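Translation initiation factor eIF2B, subunit delta (Archaeoglobus fulgidus, PDB 1T5O) probably catalyses the interconversion of 5-methylthioribose 1-phosphate and 5-methylthioribulose 1-phosphate in methionine biosynthesis. Local coordinates at residues 156-161 / 170-175; 219-224 / 251-256; 236-241 / 330-335. All coordinates share one frame; numbering follows the deposited sequence.

Interaction 1 (156-161 / 170-175); sequences AGRLAT and VVRSAV
Arg158 and Arg172 meet at about a right angle, two extended arginine chains of which one runs its methylenes across the flat end of the other. The guanidinium of Arg172 presents a face to the Arg158 chain: CD of Arg158 stands 3.6 Å above that plane, displaced toward its rim, and CG of Arg158 lies 3.7 Å from NH2 of Arg172. The two guanidinium planes are turned 63° apart, so the groups do not stack on each other; the approach is of hydrocarbon over a flat cation. Arg158 reaches this place with CG between its backbone N and carbonyl carbon (chi1 64°), then runs straight to NE. Near the plane of the Arg172 guanidinium, at its edge, comes CA of Gly157, 4.4 Å from NH1; a CB on Gly157 would stand about 4.1 Å from that same NH1 of Arg172. The charges are close, with NE of Arg158 3.7 Å from NH2 of Arg172, but acids gather round them. OD2 of Asp205 forms salt bridges to NE of both arginines and so bridges them, and Glu201 pairs with NH2 of Arg172 while also accepting a bond from the backbone N of Arg158. Together these carboxylates probably balance the two buried charges and limit rotation of the planar ends. The contact folds the loop that follows strand 149-152 back against helix 167-176, and Gly157 lies about 7 Å from the side chain of Arg45, predicted to bind substrate. Helix 193-204 lies against the loop, with Trp200 and Glu204 touching Arg158 and Leu197 touching Leu159. Helix 111-141 touches both segments, meeting Thr161 of the loop and Ser173 and Ala174 of helix 167-176.

Interaction 2 (219-224 / 251-256); sequences IVMQKG and SVVAKH
This is a small, buried, wholly apolar helix-to-helix contact, in which Met221 near the C-terminal end of helix 217-222 reaches across to Val253 and Ala254 on helix 247-256. Both helices pack against strand 228-231 of the large, mostly parallel sheet, whose Val229 touches both Met221 and Ala254, an arrangement consistent with the Rossmann-like fold of the family's clan. The backbones approach most closely at Met221 and Ala254, their CA atoms 7.2 Å apart, and the Met221 side chain bridges that separation. With chi2 (-179°) and chi3 (-170°) both near 180° the methionine chain is extended, which carries the sulfur right to the other helix: SD lies 3.5 Å from CA of Ala254 and 3.6 Å from CG1 of Val253. The terminal methyl CE then rests 3.9 Å from CB of Ala254. Cutting Met221 back to an alanine is likely to leave a gap where SD and CE lie, and to take from Val253 and Ala254 their contact with helix 217-222. Just beyond, Gly224 ends helix 217-222 in a Schellman motif; NE2 of Gln222 hydrogen-bonds to O of Pro311 of the second subunit, and Lys223 packs on Tyr305 of that subunit. Between these segments the contact is thus one of van der Waals packing, the polarisable sulfur and its methyl lying against aliphatic groups with no charge or directional bond to set the spacing.

Interaction 3 (236-241 / 330-335); sequences IVRDAV and PYEVNV
Arg238, in the type I turn of the beta hairpin formed by strands 235-237 and 240-244, and Glu332, in the first turn of helix 331-338, face each other at the protein surface. The ionic part is one salt bridge: OE2 of Glu332 lies 3.4 Å from NE of Arg238, near the plane of the guanidinium at its edge. The guanidinium and carboxylate planes are 81° apart, which rules out a parallel two-pronged pairing. OE2 of Glu332 also sits 3.3 Å from CD of Arg238, so the carboxylate rides against the methylene next to NE. Glu332 is bent at chi2 (71°), which brings its end nearer the turn than its CB direction suggests. The solvent-mediated part is a water that donates both to the backbone O of Arg238 (2.7 Å) and, in a short bond, to OE1 of Glu332 (2.5 Å), so the two carboxylate oxygens appear to serve different partners. Beyond the pair, NH1 of Arg238 bonds to Trp272 O, and the hydroxyl of Tyr331 bonds to Val317 O. The turn from Val237 to Ala240 is therefore joined to the helix by charge and a shared water; being at the surface, the long, single-armed bridge is probably weakened by solvent competition.

In the fold
Following the chain, interaction 1 closes first: eight residues separate 156-161, in the loop after strand 149-152, from 170-175 on helix 167-176. Interaction 2 opens later, at helix 217-222, and spans 26 residues to helix 247-256. Within that span the turn of interaction 3 begins, so interactions 2 and 3 cross: 236-241 lies inside the loop closed by interaction 2, while its partner 330-335 comes 88 residues on, in the C-terminal helix. Interaction 1 stands in series with both. Centres are 23 to 24 Å apart and none touch. Interaction 1 joins a loop to a helix, interaction 2 two helices, and interaction 3 the small antiparallel sheet to the chain's last helix.

Interaction 1 (156-161 / 170-175)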
loop_
_atom_site.group_PDB
_atom_site.type_symbol
_atom_site.label_atom_id
_atom_site.label_comp_id
_atom_site.label_asym_id
_atom_site.label_seq_id
_atom_site.Cartn_x
_atom_site.Cartn_y
_atom_site.Cartn_z
ATOM N N ALA A 156 -13.763 2.134 9.692
ATOM C CA ALA A 156 -15.177 1.897 9.970
ATOM C C ALA A 156 -15.345 2.103 11.484
ATOM O O ALA A 156 -15.705 1.188 12.227
ATOM C CB ALA A 156 -15.550 0.457 9.561
ATOM N N GLY A 157 -15.048 3.323 11.922
ATOM C CA GLY A 157 -15.132 3.655 13.327
ATOM C C GLY A 157 -16.051 4.821 13.637
ATOM O O GLY A 157 -16.964 5.128 12.865
ATOM N N ARG A 158 -15.789 5.488 14.762
ATOM C CA ARG A 158 -16.633 6.585 15.216
ATOM C C ARG A 158 -16.478 7.872 14.420
ATOM O O ARG A 158 -17.309 8.769 14.529
ATOM C CB ARG A 158 -16.418 6.848 16.728
ATOM C CG ARG A 158 -15.004 7.324 17.163
ATOM C CD ARG A 158 -15.028 7.560 18.684
ATOM N NE ARG A 158 -13.769 7.985 19.304
ATOM C CZ ARG A 158 -13.267 9.217 19.259
ATOM N NH1 ARG A 158 -13.895 10.183 18.605
ATOM N NH2 ARG A 158 -12.145 9.492 19.919
ATOM N N LEU A 159 -15.432 7.981 13.615
ATOM C CA LEU A 159 -15.296 9.184 12.819
ATOM C C LEU A 159 -16.208 9.061 11.587
ATOM O O LEU A 159 -16.780 10.058 11.132
ATOM C CB LEU A 159 -13.828 9.402 12.417
ATOM C CG LEU A 159 -12.913 9.796 13.590
ATOM C CD1 LEU A 159 -11.447 9.816 13.144
ATOM C CD2 LEU A 159 -13.332 11.160 14.142
ATOM N N ALA A 160 -16.380 7.822 11.105
ATOM C CA ALA A 160 -17.197 7.504 9.933
ATOM C C ALA A 160 -18.702 7.416 10.254
ATOM O O ALA A 160 -19.548 7.299 9.351
ATOM C CB ALA A 160 -16.716 6.185 9.330
ATOM N N THR A 161 -19.037 7.436 11.537
ATOM C CA THR A 161 -20.429 7.384 11.936
ATOM C C THR A 161 -20.628 8.568 12.863
ATOM O O THR A 161 -19.727 9.399 12.979
ATOM C CB THR A 161 -20.744 6.054 12.646
ATOM O OG1 THR A 161 -19.880 5.891 13.776
ATOM C CG2 THR A 161 -20.533 4.891 11.693
ATOM N N VAL A 170 -17.596 -2.779 17.102
ATOM C CA VAL A 170 -17.596 -4.167 17.604
ATOM C C VAL A 170 -16.417 -4.345 18.560
ATOM O O VAL A 170 -16.513 -5.036 19.584
ATOM C CB VAL A 170 -17.463 -5.177 16.439
ATOM C CG1 VAL A 170 -17.158 -6.585 16.981
ATOM C CG2 VAL A 170 -18.772 -5.198 15.612
ATOM N N VAL A 171 -15.303 -3.729 18.216
ATOM C CA VAL A 171 -14.127 -3.760 19.064
ATOM C C VAL A 171 -14.468 -2.970 20.334
ATOM O O VAL A 171 -14.229 -3.463 21.438
ATOM C CB VAL A 171 -12.895 -3.123 18.372
ATOM C CG1 VAL A 171 -11.756 -2.964 19.370
ATOM C CG2 VAL A 171 -12.417 -4.013 17.220
ATOM N N ARG A 172 -15.055 -1.775 20.207
ATOM C CA ARG A 172 -15.385 -1.025 21.431
ATOM C C ARG A 172 -16.339 -1.797 22.335
ATOM O O ARG A 172 -16.177 -1.793 23.557
ATOM C CB ARG A 172 -15.978 0.362 21.128
ATOM C CG ARG A 172 -14.974 1.310 20.491
ATOM C CD ARG A 172 -15.473 2.756 20.406
ATOM N NE ARG A 172 -14.376 3.606 19.950
ATOM C CZ ARG A 172 -14.036 3.785 18.681
ATOM N NH1 ARG A 172 -14.722 3.185 17.712
ATOM N NH2 ARG A 172 -12.973 4.524 18.382
ATOM N N SER A 173 -17.327 -2.484 21.771
ATOM C CA SER A 173 -18.244 -3.226 22.633
ATOM C C SER A 173 -17.544 -4.364 23.381
ATOM O O SER A 173 -17.858 -4.625 24.557
ATOM C CB SER A 173 -19.424 -3.779 21.833
ATOM O OG SER A 173 -20.204 -2.708 21.317
ATOM N N ALA A 174 -16.598 -5.042 22.725
ATOM C CA ALA A 174 -15.900 -6.121 23.401
ATOM C C ALA A 174 -14.978 -5.580 24.496
ATOM O O ALA A 174 -14.836 -6.195 25.560
ATOM C CB ALA A 174 -15.104 -6.963 22.404
ATOM N N VAL A 175 -14.329 -4.455 24.231
ATOM C CA VAL A 175 -13.438 -3.851 25.219
ATOM C C VAL A 175 -14.278 -3.462 26.446
ATOM O O VAL A 175 -13.860 -3.670 27.579
ATOM C CB VAL A 175 -12.710 -2.614 24.618
ATOM C CG1 VAL A 175 -12.016 -1.783 25.714
ATOM C CG2 VAL A 175 -11.666 -3.090 23.607
#

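Interaction 2 (219-224 / 251-256)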
loop_
_atom_site.group_PDB
_atom_site.type_symbol
_atom_site.label_atom_id
_atom_site.label_comp_id
_atom_site.label_asym_id
_atom_site.label_seq_id
_atom_site.Cartn_x
_atom_site.Cartn_y
_atom_site.Cartn_z
ATOM N N ILE A 219 2.206 -11.311 5.694
ATOM C CA ILE A 219 3.108 -11.776 6.731
ATOM C C ILE A 219 2.482 -11.863 8.125
ATOM O O ILE A 219 2.787 -12.811 8.892
ATOM C CB ILE A 219 4.430 -10.947 6.748
ATOM C CG1 ILE A 219 5.523 -11.716 7.525
ATOM C CG2 ILE A 219 4.191 -9.527 7.353
ATOM C CD1 ILE A 219 6.885 -10.994 7.497
ATOM N N VAL A 220 1.581 -10.937 8.463
ATOM C CA VAL A 220 0.997 -11.009 9.806
ATOM C C VAL A 220 0.139 -12.258 9.980
ATOM O O VAL A 220 0.131 -12.863 11.062
ATOM C CB VAL A 220 0.192 -9.701 10.223
ATOM C CG1 VAL A 220 1.148 -8.508 10.334
ATOM C CG2 VAL A 220 -0.936 -9.385 9.227
ATOM N N MET A 221 -0.571 -12.675 8.929
ATOM C CA MET A 221 -1.369 -13.892 9.049
ATOM C C MET A 221 -0.472 -15.099 8.983
ATOM O O MET A 221 -0.703 -16.094 9.657
ATOM C CB MET A 221 -2.445 -13.960 7.974
ATOM C CG MET A 221 -3.502 -12.897 8.208
ATOM S SD MET A 221 -4.843 -12.920 7.012
ATOM C CE MET A 221 -5.689 -11.379 7.399
ATOM N N GLN A 222 0.578 -14.991 8.185
ATOM C CA GLN A 222 1.533 -16.056 8.032
ATOM C C GLN A 222 2.156 -16.323 9.409
ATOM O O GLN A 222 2.408 -17.470 9.784
ATOM C CB GLN A 222 2.575 -15.597 6.999
ATOM C CG GLN A 222 3.543 -16.604 6.517
ATOM C CD GLN A 222 4.537 -15.971 5.561
ATOM O OE1 GLN A 222 5.106 -14.912 5.857
ATOM N NE2 GLN A 222 4.748 -16.598 4.421
ATOM N N LYS A 223 2.387 -15.265 10.176
ATOM C CA LYS A 223 2.975 -15.411 11.508
ATOM C C LYS A 223 1.966 -15.676 12.611
ATOM O O LYS A 223 2.344 -15.761 13.770
ATOM C CB LYS A 223 3.797 -14.163 11.880
ATOM C CG LYS A 223 5.085 -14.059 11.063
ATOM C CD LYS A 223 5.897 -12.843 11.413
ATOM C CE LYS A 223 7.365 -13.247 11.522
ATOM N NZ LYS A 223 7.885 -13.984 10.308
ATOM N N GLY A 224 0.686 -15.781 12.273
ATOM C CA GLY A 224 -0.301 -16.051 13.304
ATOM C C GLY A 224 -0.566 -14.907 14.266
ATOM O O GLY A 224 -0.977 -15.136 15.410
ATOM N N SER A 251 -9.389 -10.155 2.232
ATOM C CA SER A 251 -10.268 -11.322 2.346
ATOM C C SER A 251 -9.651 -12.598 1.741
ATOM O O SER A 251 -9.920 -13.707 2.215
ATOM C CB SER A 251 -11.645 -11.038 1.708
ATOM O OG SER A 251 -11.662 -11.337 0.308
ATOM N N VAL A 252 -8.820 -12.451 0.715
ATOM C CA VAL A 252 -8.229 -13.619 0.077
ATOM C C VAL A 252 -7.169 -14.239 0.998
ATOM O O VAL A 252 -7.122 -15.456 1.155
ATOM C CB VAL A 252 -7.587 -13.247 -1.295
ATOM C CG1 VAL A 252 -6.753 -14.441 -1.867
ATOM C CG2 VAL A 252 -8.688 -12.897 -2.293
ATOM N N VAL A 253 -6.337 -13.397 1.609
ATOM C CA VAL A 253 -5.289 -13.877 2.502
ATOM C C VAL A 253 -5.939 -14.526 3.734
ATOM O O VAL A 253 -5.551 -15.623 4.152
ATOM C CB VAL A 253 -4.351 -12.708 2.901
ATOM C CG1 VAL A 253 -3.234 -13.212 3.835
ATOM C CG2 VAL A 253 -3.724 -12.111 1.637
ATOM N N ALA A 254 -6.954 -13.870 4.297
ATOM C CA ALA A 254 -7.638 -14.419 5.456
ATOM C C ALA A 254 -8.274 -15.782 5.139
ATOM O O ALA A 254 -8.184 -16.712 5.929
ATOM C CB ALA A 254 -8.709 -13.434 5.962
ATOM N N LYS A 255 -8.924 -15.891 3.994
ATOM C CA LYS A 255 -9.562 -17.148 3.595
ATOM C C LYS A 255 -8.506 -18.278 3.506
ATOM O O LYS A 255 -8.695 -19.370 4.034
ATOM C CB LYS A 255 -10.275 -16.943 2.245
ATOM C CG LYS A 255 -10.794 -18.209 1.592
ATOM C CD LYS A 255 -11.490 -19.096 2.613
ATOM C CE LYS A 255 -12.778 -18.482 3.082
ATOM N NZ LYS A 255 -13.812 -18.802 2.083
ATOM N N HIS A 256 -7.375 -17.991 2.873
ATOM C CA HIS A 256 -6.315 -18.988 2.741
ATOM C C HIS A 256 -5.775 -19.447 4.099
ATOM O O HIS A 256 -5.355 -20.599 4.254
ATOM C CB HIS A 256 -5.147 -18.432 1.931
ATOM C CG HIS A 256 -4.094 -19.455 1.664
ATOM N ND1 HIS A 256 -4.257 -20.453 0.724
ATOM C CD2 HIS A 256 -2.923 -19.722 2.296
ATOM C CE1 HIS A 256 -3.234 -21.290 0.793
ATOM N NE2 HIS A 256 -2.413 -20.870 1.739
#

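Interaction 3 (236-241 / 330-335)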
loop_
_atom_site.group_PDB
_atom_site.type_symbol
_atom_site.label_atom_id
_atom_site.label_comp_id
_atom_site.label_asym_id
_atom_site.label_seq_id
_atom_site.Cartn_x
_atom_site.Cartn_y
_atom_site.Cartn_z
ATOM N N ILE A 236 -23.693 -3.742 0.286
ATOM C CA ILE A 236 -23.737 -5.193 0.239
ATOM C C ILE A 236 -24.836 -5.666 -0.702
ATOM O O ILE A 236 -26.014 -5.377 -0.484
ATOM C CB ILE A 236 -23.957 -5.774 1.644
ATOM C CG1 ILE A 236 -22.804 -5.299 2.570
ATOM C CG2 ILE A 236 -24.030 -7.330 1.550
ATOM C CD1 ILE A 236 -22.901 -5.695 4.035
ATOM N N VAL A 237 -24.435 -6.374 -1.760
ATOM C CA VAL A 237 -25.376 -6.900 -2.748
ATOM C C VAL A 237 -25.449 -8.415 -2.561
ATOM O O VAL A 237 -24.731 -8.967 -1.722
ATOM C CB VAL A 237 -24.963 -6.499 -4.193
ATOM C CG1 VAL A 237 -25.001 -4.966 -4.315
ATOM C CG2 VAL A 237 -23.564 -7.055 -4.544
ATOM N N ARG A 238 -26.291 -9.095 -3.336
ATOM C CA ARG A 238 -26.489 -10.520 -3.127
ATOM C C ARG A 238 -25.312 -11.444 -3.248
ATOM O O ARG A 238 -25.339 -12.529 -2.668
ATOM C CB ARG A 238 -27.636 -11.045 -3.997
ATOM C CG ARG A 238 -28.965 -10.416 -3.625
ATOM C CD ARG A 238 -30.142 -11.314 -3.956
ATOM N NE ARG A 238 -30.109 -11.812 -5.318
ATOM C CZ ARG A 238 -30.439 -11.107 -6.393
ATOM N NH1 ARG A 238 -30.836 -9.844 -6.280
ATOM N NH2 ARG A 238 -30.383 -11.677 -7.587
ATOM N N ASP A 239 -24.291 -11.049 -3.997
ATOM C CA ASP A 239 -23.114 -11.900 -4.137
ATOM C C ASP A 239 -21.835 -11.221 -3.696
ATOM O O ASP A 239 -20.745 -11.755 -3.920
ATOM C CB ASP A 239 -22.962 -12.357 -5.587
ATOM C CG ASP A 239 -22.956 -11.187 -6.589
ATOM O OD1 ASP A 239 -22.699 -11.444 -7.775
ATOM O OD2 ASP A 239 -23.218 -10.020 -6.214
ATOM N N ALA A 240 -21.920 -10.050 -3.072
ATOM C CA ALA A 240 -20.661 -9.404 -2.691
ATOM C C ALA A 240 -20.731 -8.223 -1.762
ATOM O O ALA A 240 -21.747 -7.565 -1.653
ATOM C CB ALA A 240 -19.890 -8.972 -3.960
ATOM N N VAL A 241 -19.606 -7.965 -1.104
ATOM C CA VAL A 241 -19.486 -6.818 -0.225
ATOM C C VAL A 241 -18.575 -5.799 -0.906
ATOM O O VAL A 241 -17.420 -6.103 -1.192
ATOM C CB VAL A 241 -18.860 -7.206 1.139
ATOM C CG1 VAL A 241 -18.605 -5.962 1.954
ATOM C CG2 VAL A 241 -19.837 -8.138 1.921
ATOM N N PRO A 330 -26.095 -19.868 4.568
ATOM C CA PRO A 330 -26.239 -19.259 3.234
ATOM C C PRO A 330 -26.946 -17.891 3.321
ATOM O O PRO A 330 -28.068 -17.785 3.848
ATOM C CB PRO A 330 -27.045 -20.309 2.466
ATOM C CG PRO A 330 -27.966 -20.867 3.541
ATOM C CD PRO A 330 -27.066 -20.963 4.770
ATOM N N TYR A 331 -26.288 -16.855 2.805
ATOM C CA TYR A 331 -26.818 -15.507 2.852
ATOM C C TYR A 331 -28.134 -15.327 2.094
ATOM O O TYR A 331 -28.986 -14.570 2.534
ATOM C CB TYR A 331 -25.751 -14.518 2.361
ATOM C CG TYR A 331 -24.524 -14.511 3.267
ATOM C CD1 TYR A 331 -23.249 -14.819 2.766
ATOM C CD2 TYR A 331 -24.649 -14.219 4.628
ATOM C CE1 TYR A 331 -22.117 -14.833 3.619
ATOM C CE2 TYR A 331 -23.536 -14.234 5.485
ATOM C CZ TYR A 331 -22.273 -14.541 4.980
ATOM O OH TYR A 331 -21.188 -14.555 5.843
ATOM N N GLU A 332 -28.302 -16.058 0.994
ATOM C CA GLU A 332 -29.516 -15.980 0.182
ATOM C C GLU A 332 -30.721 -16.327 1.057
ATOM O O GLU A 332 -31.824 -15.822 0.851
ATOM C CB GLU A 332 -29.431 -16.964 -0.987
ATOM C CG GLU A 332 -30.280 -16.565 -2.182
ATOM C CD GLU A 332 -29.725 -15.347 -2.929
ATOM O OE1 GLU A 332 -28.490 -15.252 -3.123
ATOM O OE2 GLU A 332 -30.526 -14.489 -3.347
ATOM N N VAL A 333 -30.507 -17.206 2.025
ATOM C CA VAL A 333 -31.581 -17.569 2.941
ATOM C C VAL A 333 -31.611 -16.665 4.182
ATOM O O VAL A 333 -32.653 -16.117 4.533
ATOM C CB VAL A 333 -31.452 -19.044 3.453
ATOM C CG1 VAL A 333 -32.538 -19.327 4.486
ATOM C CG2 VAL A 333 -31.591 -20.031 2.311
ATOM N N ASN A 334 -30.462 -16.483 4.824
ATOM C CA ASN A 334 -30.402 -15.741 6.078
ATOM C C ASN A 334 -30.431 -14.233 6.106
ATOM O O ASN A 334 -30.838 -13.651 7.115
ATOM C CB ASN A 334 -29.214 -16.239 6.903
ATOM C CG ASN A 334 -29.326 -17.712 7.216
ATOM O OD1 ASN A 334 -30.426 -18.221 7.364
ATOM N ND2 ASN A 334 -28.194 -18.401 7.328
ATOM N N VAL A 335 -30.003 -13.597 5.027
ATOM C CA VAL A 335 -30.036 -12.143 4.976
ATOM C C VAL A 335 -31.503 -11.670 5.006
ATOM O O VAL A 335 -31.862 -10.822 5.828
ATOM C CB VAL A 335 -29.284 -11.627 3.728
ATOM C CG1 VAL A 335 -29.676 -10.179 3.400
ATOM C CG2 VAL A 335 -27.756 -11.700 4.003
HETATM O O HOH W 1 -27.071 -14.152 -1.324
#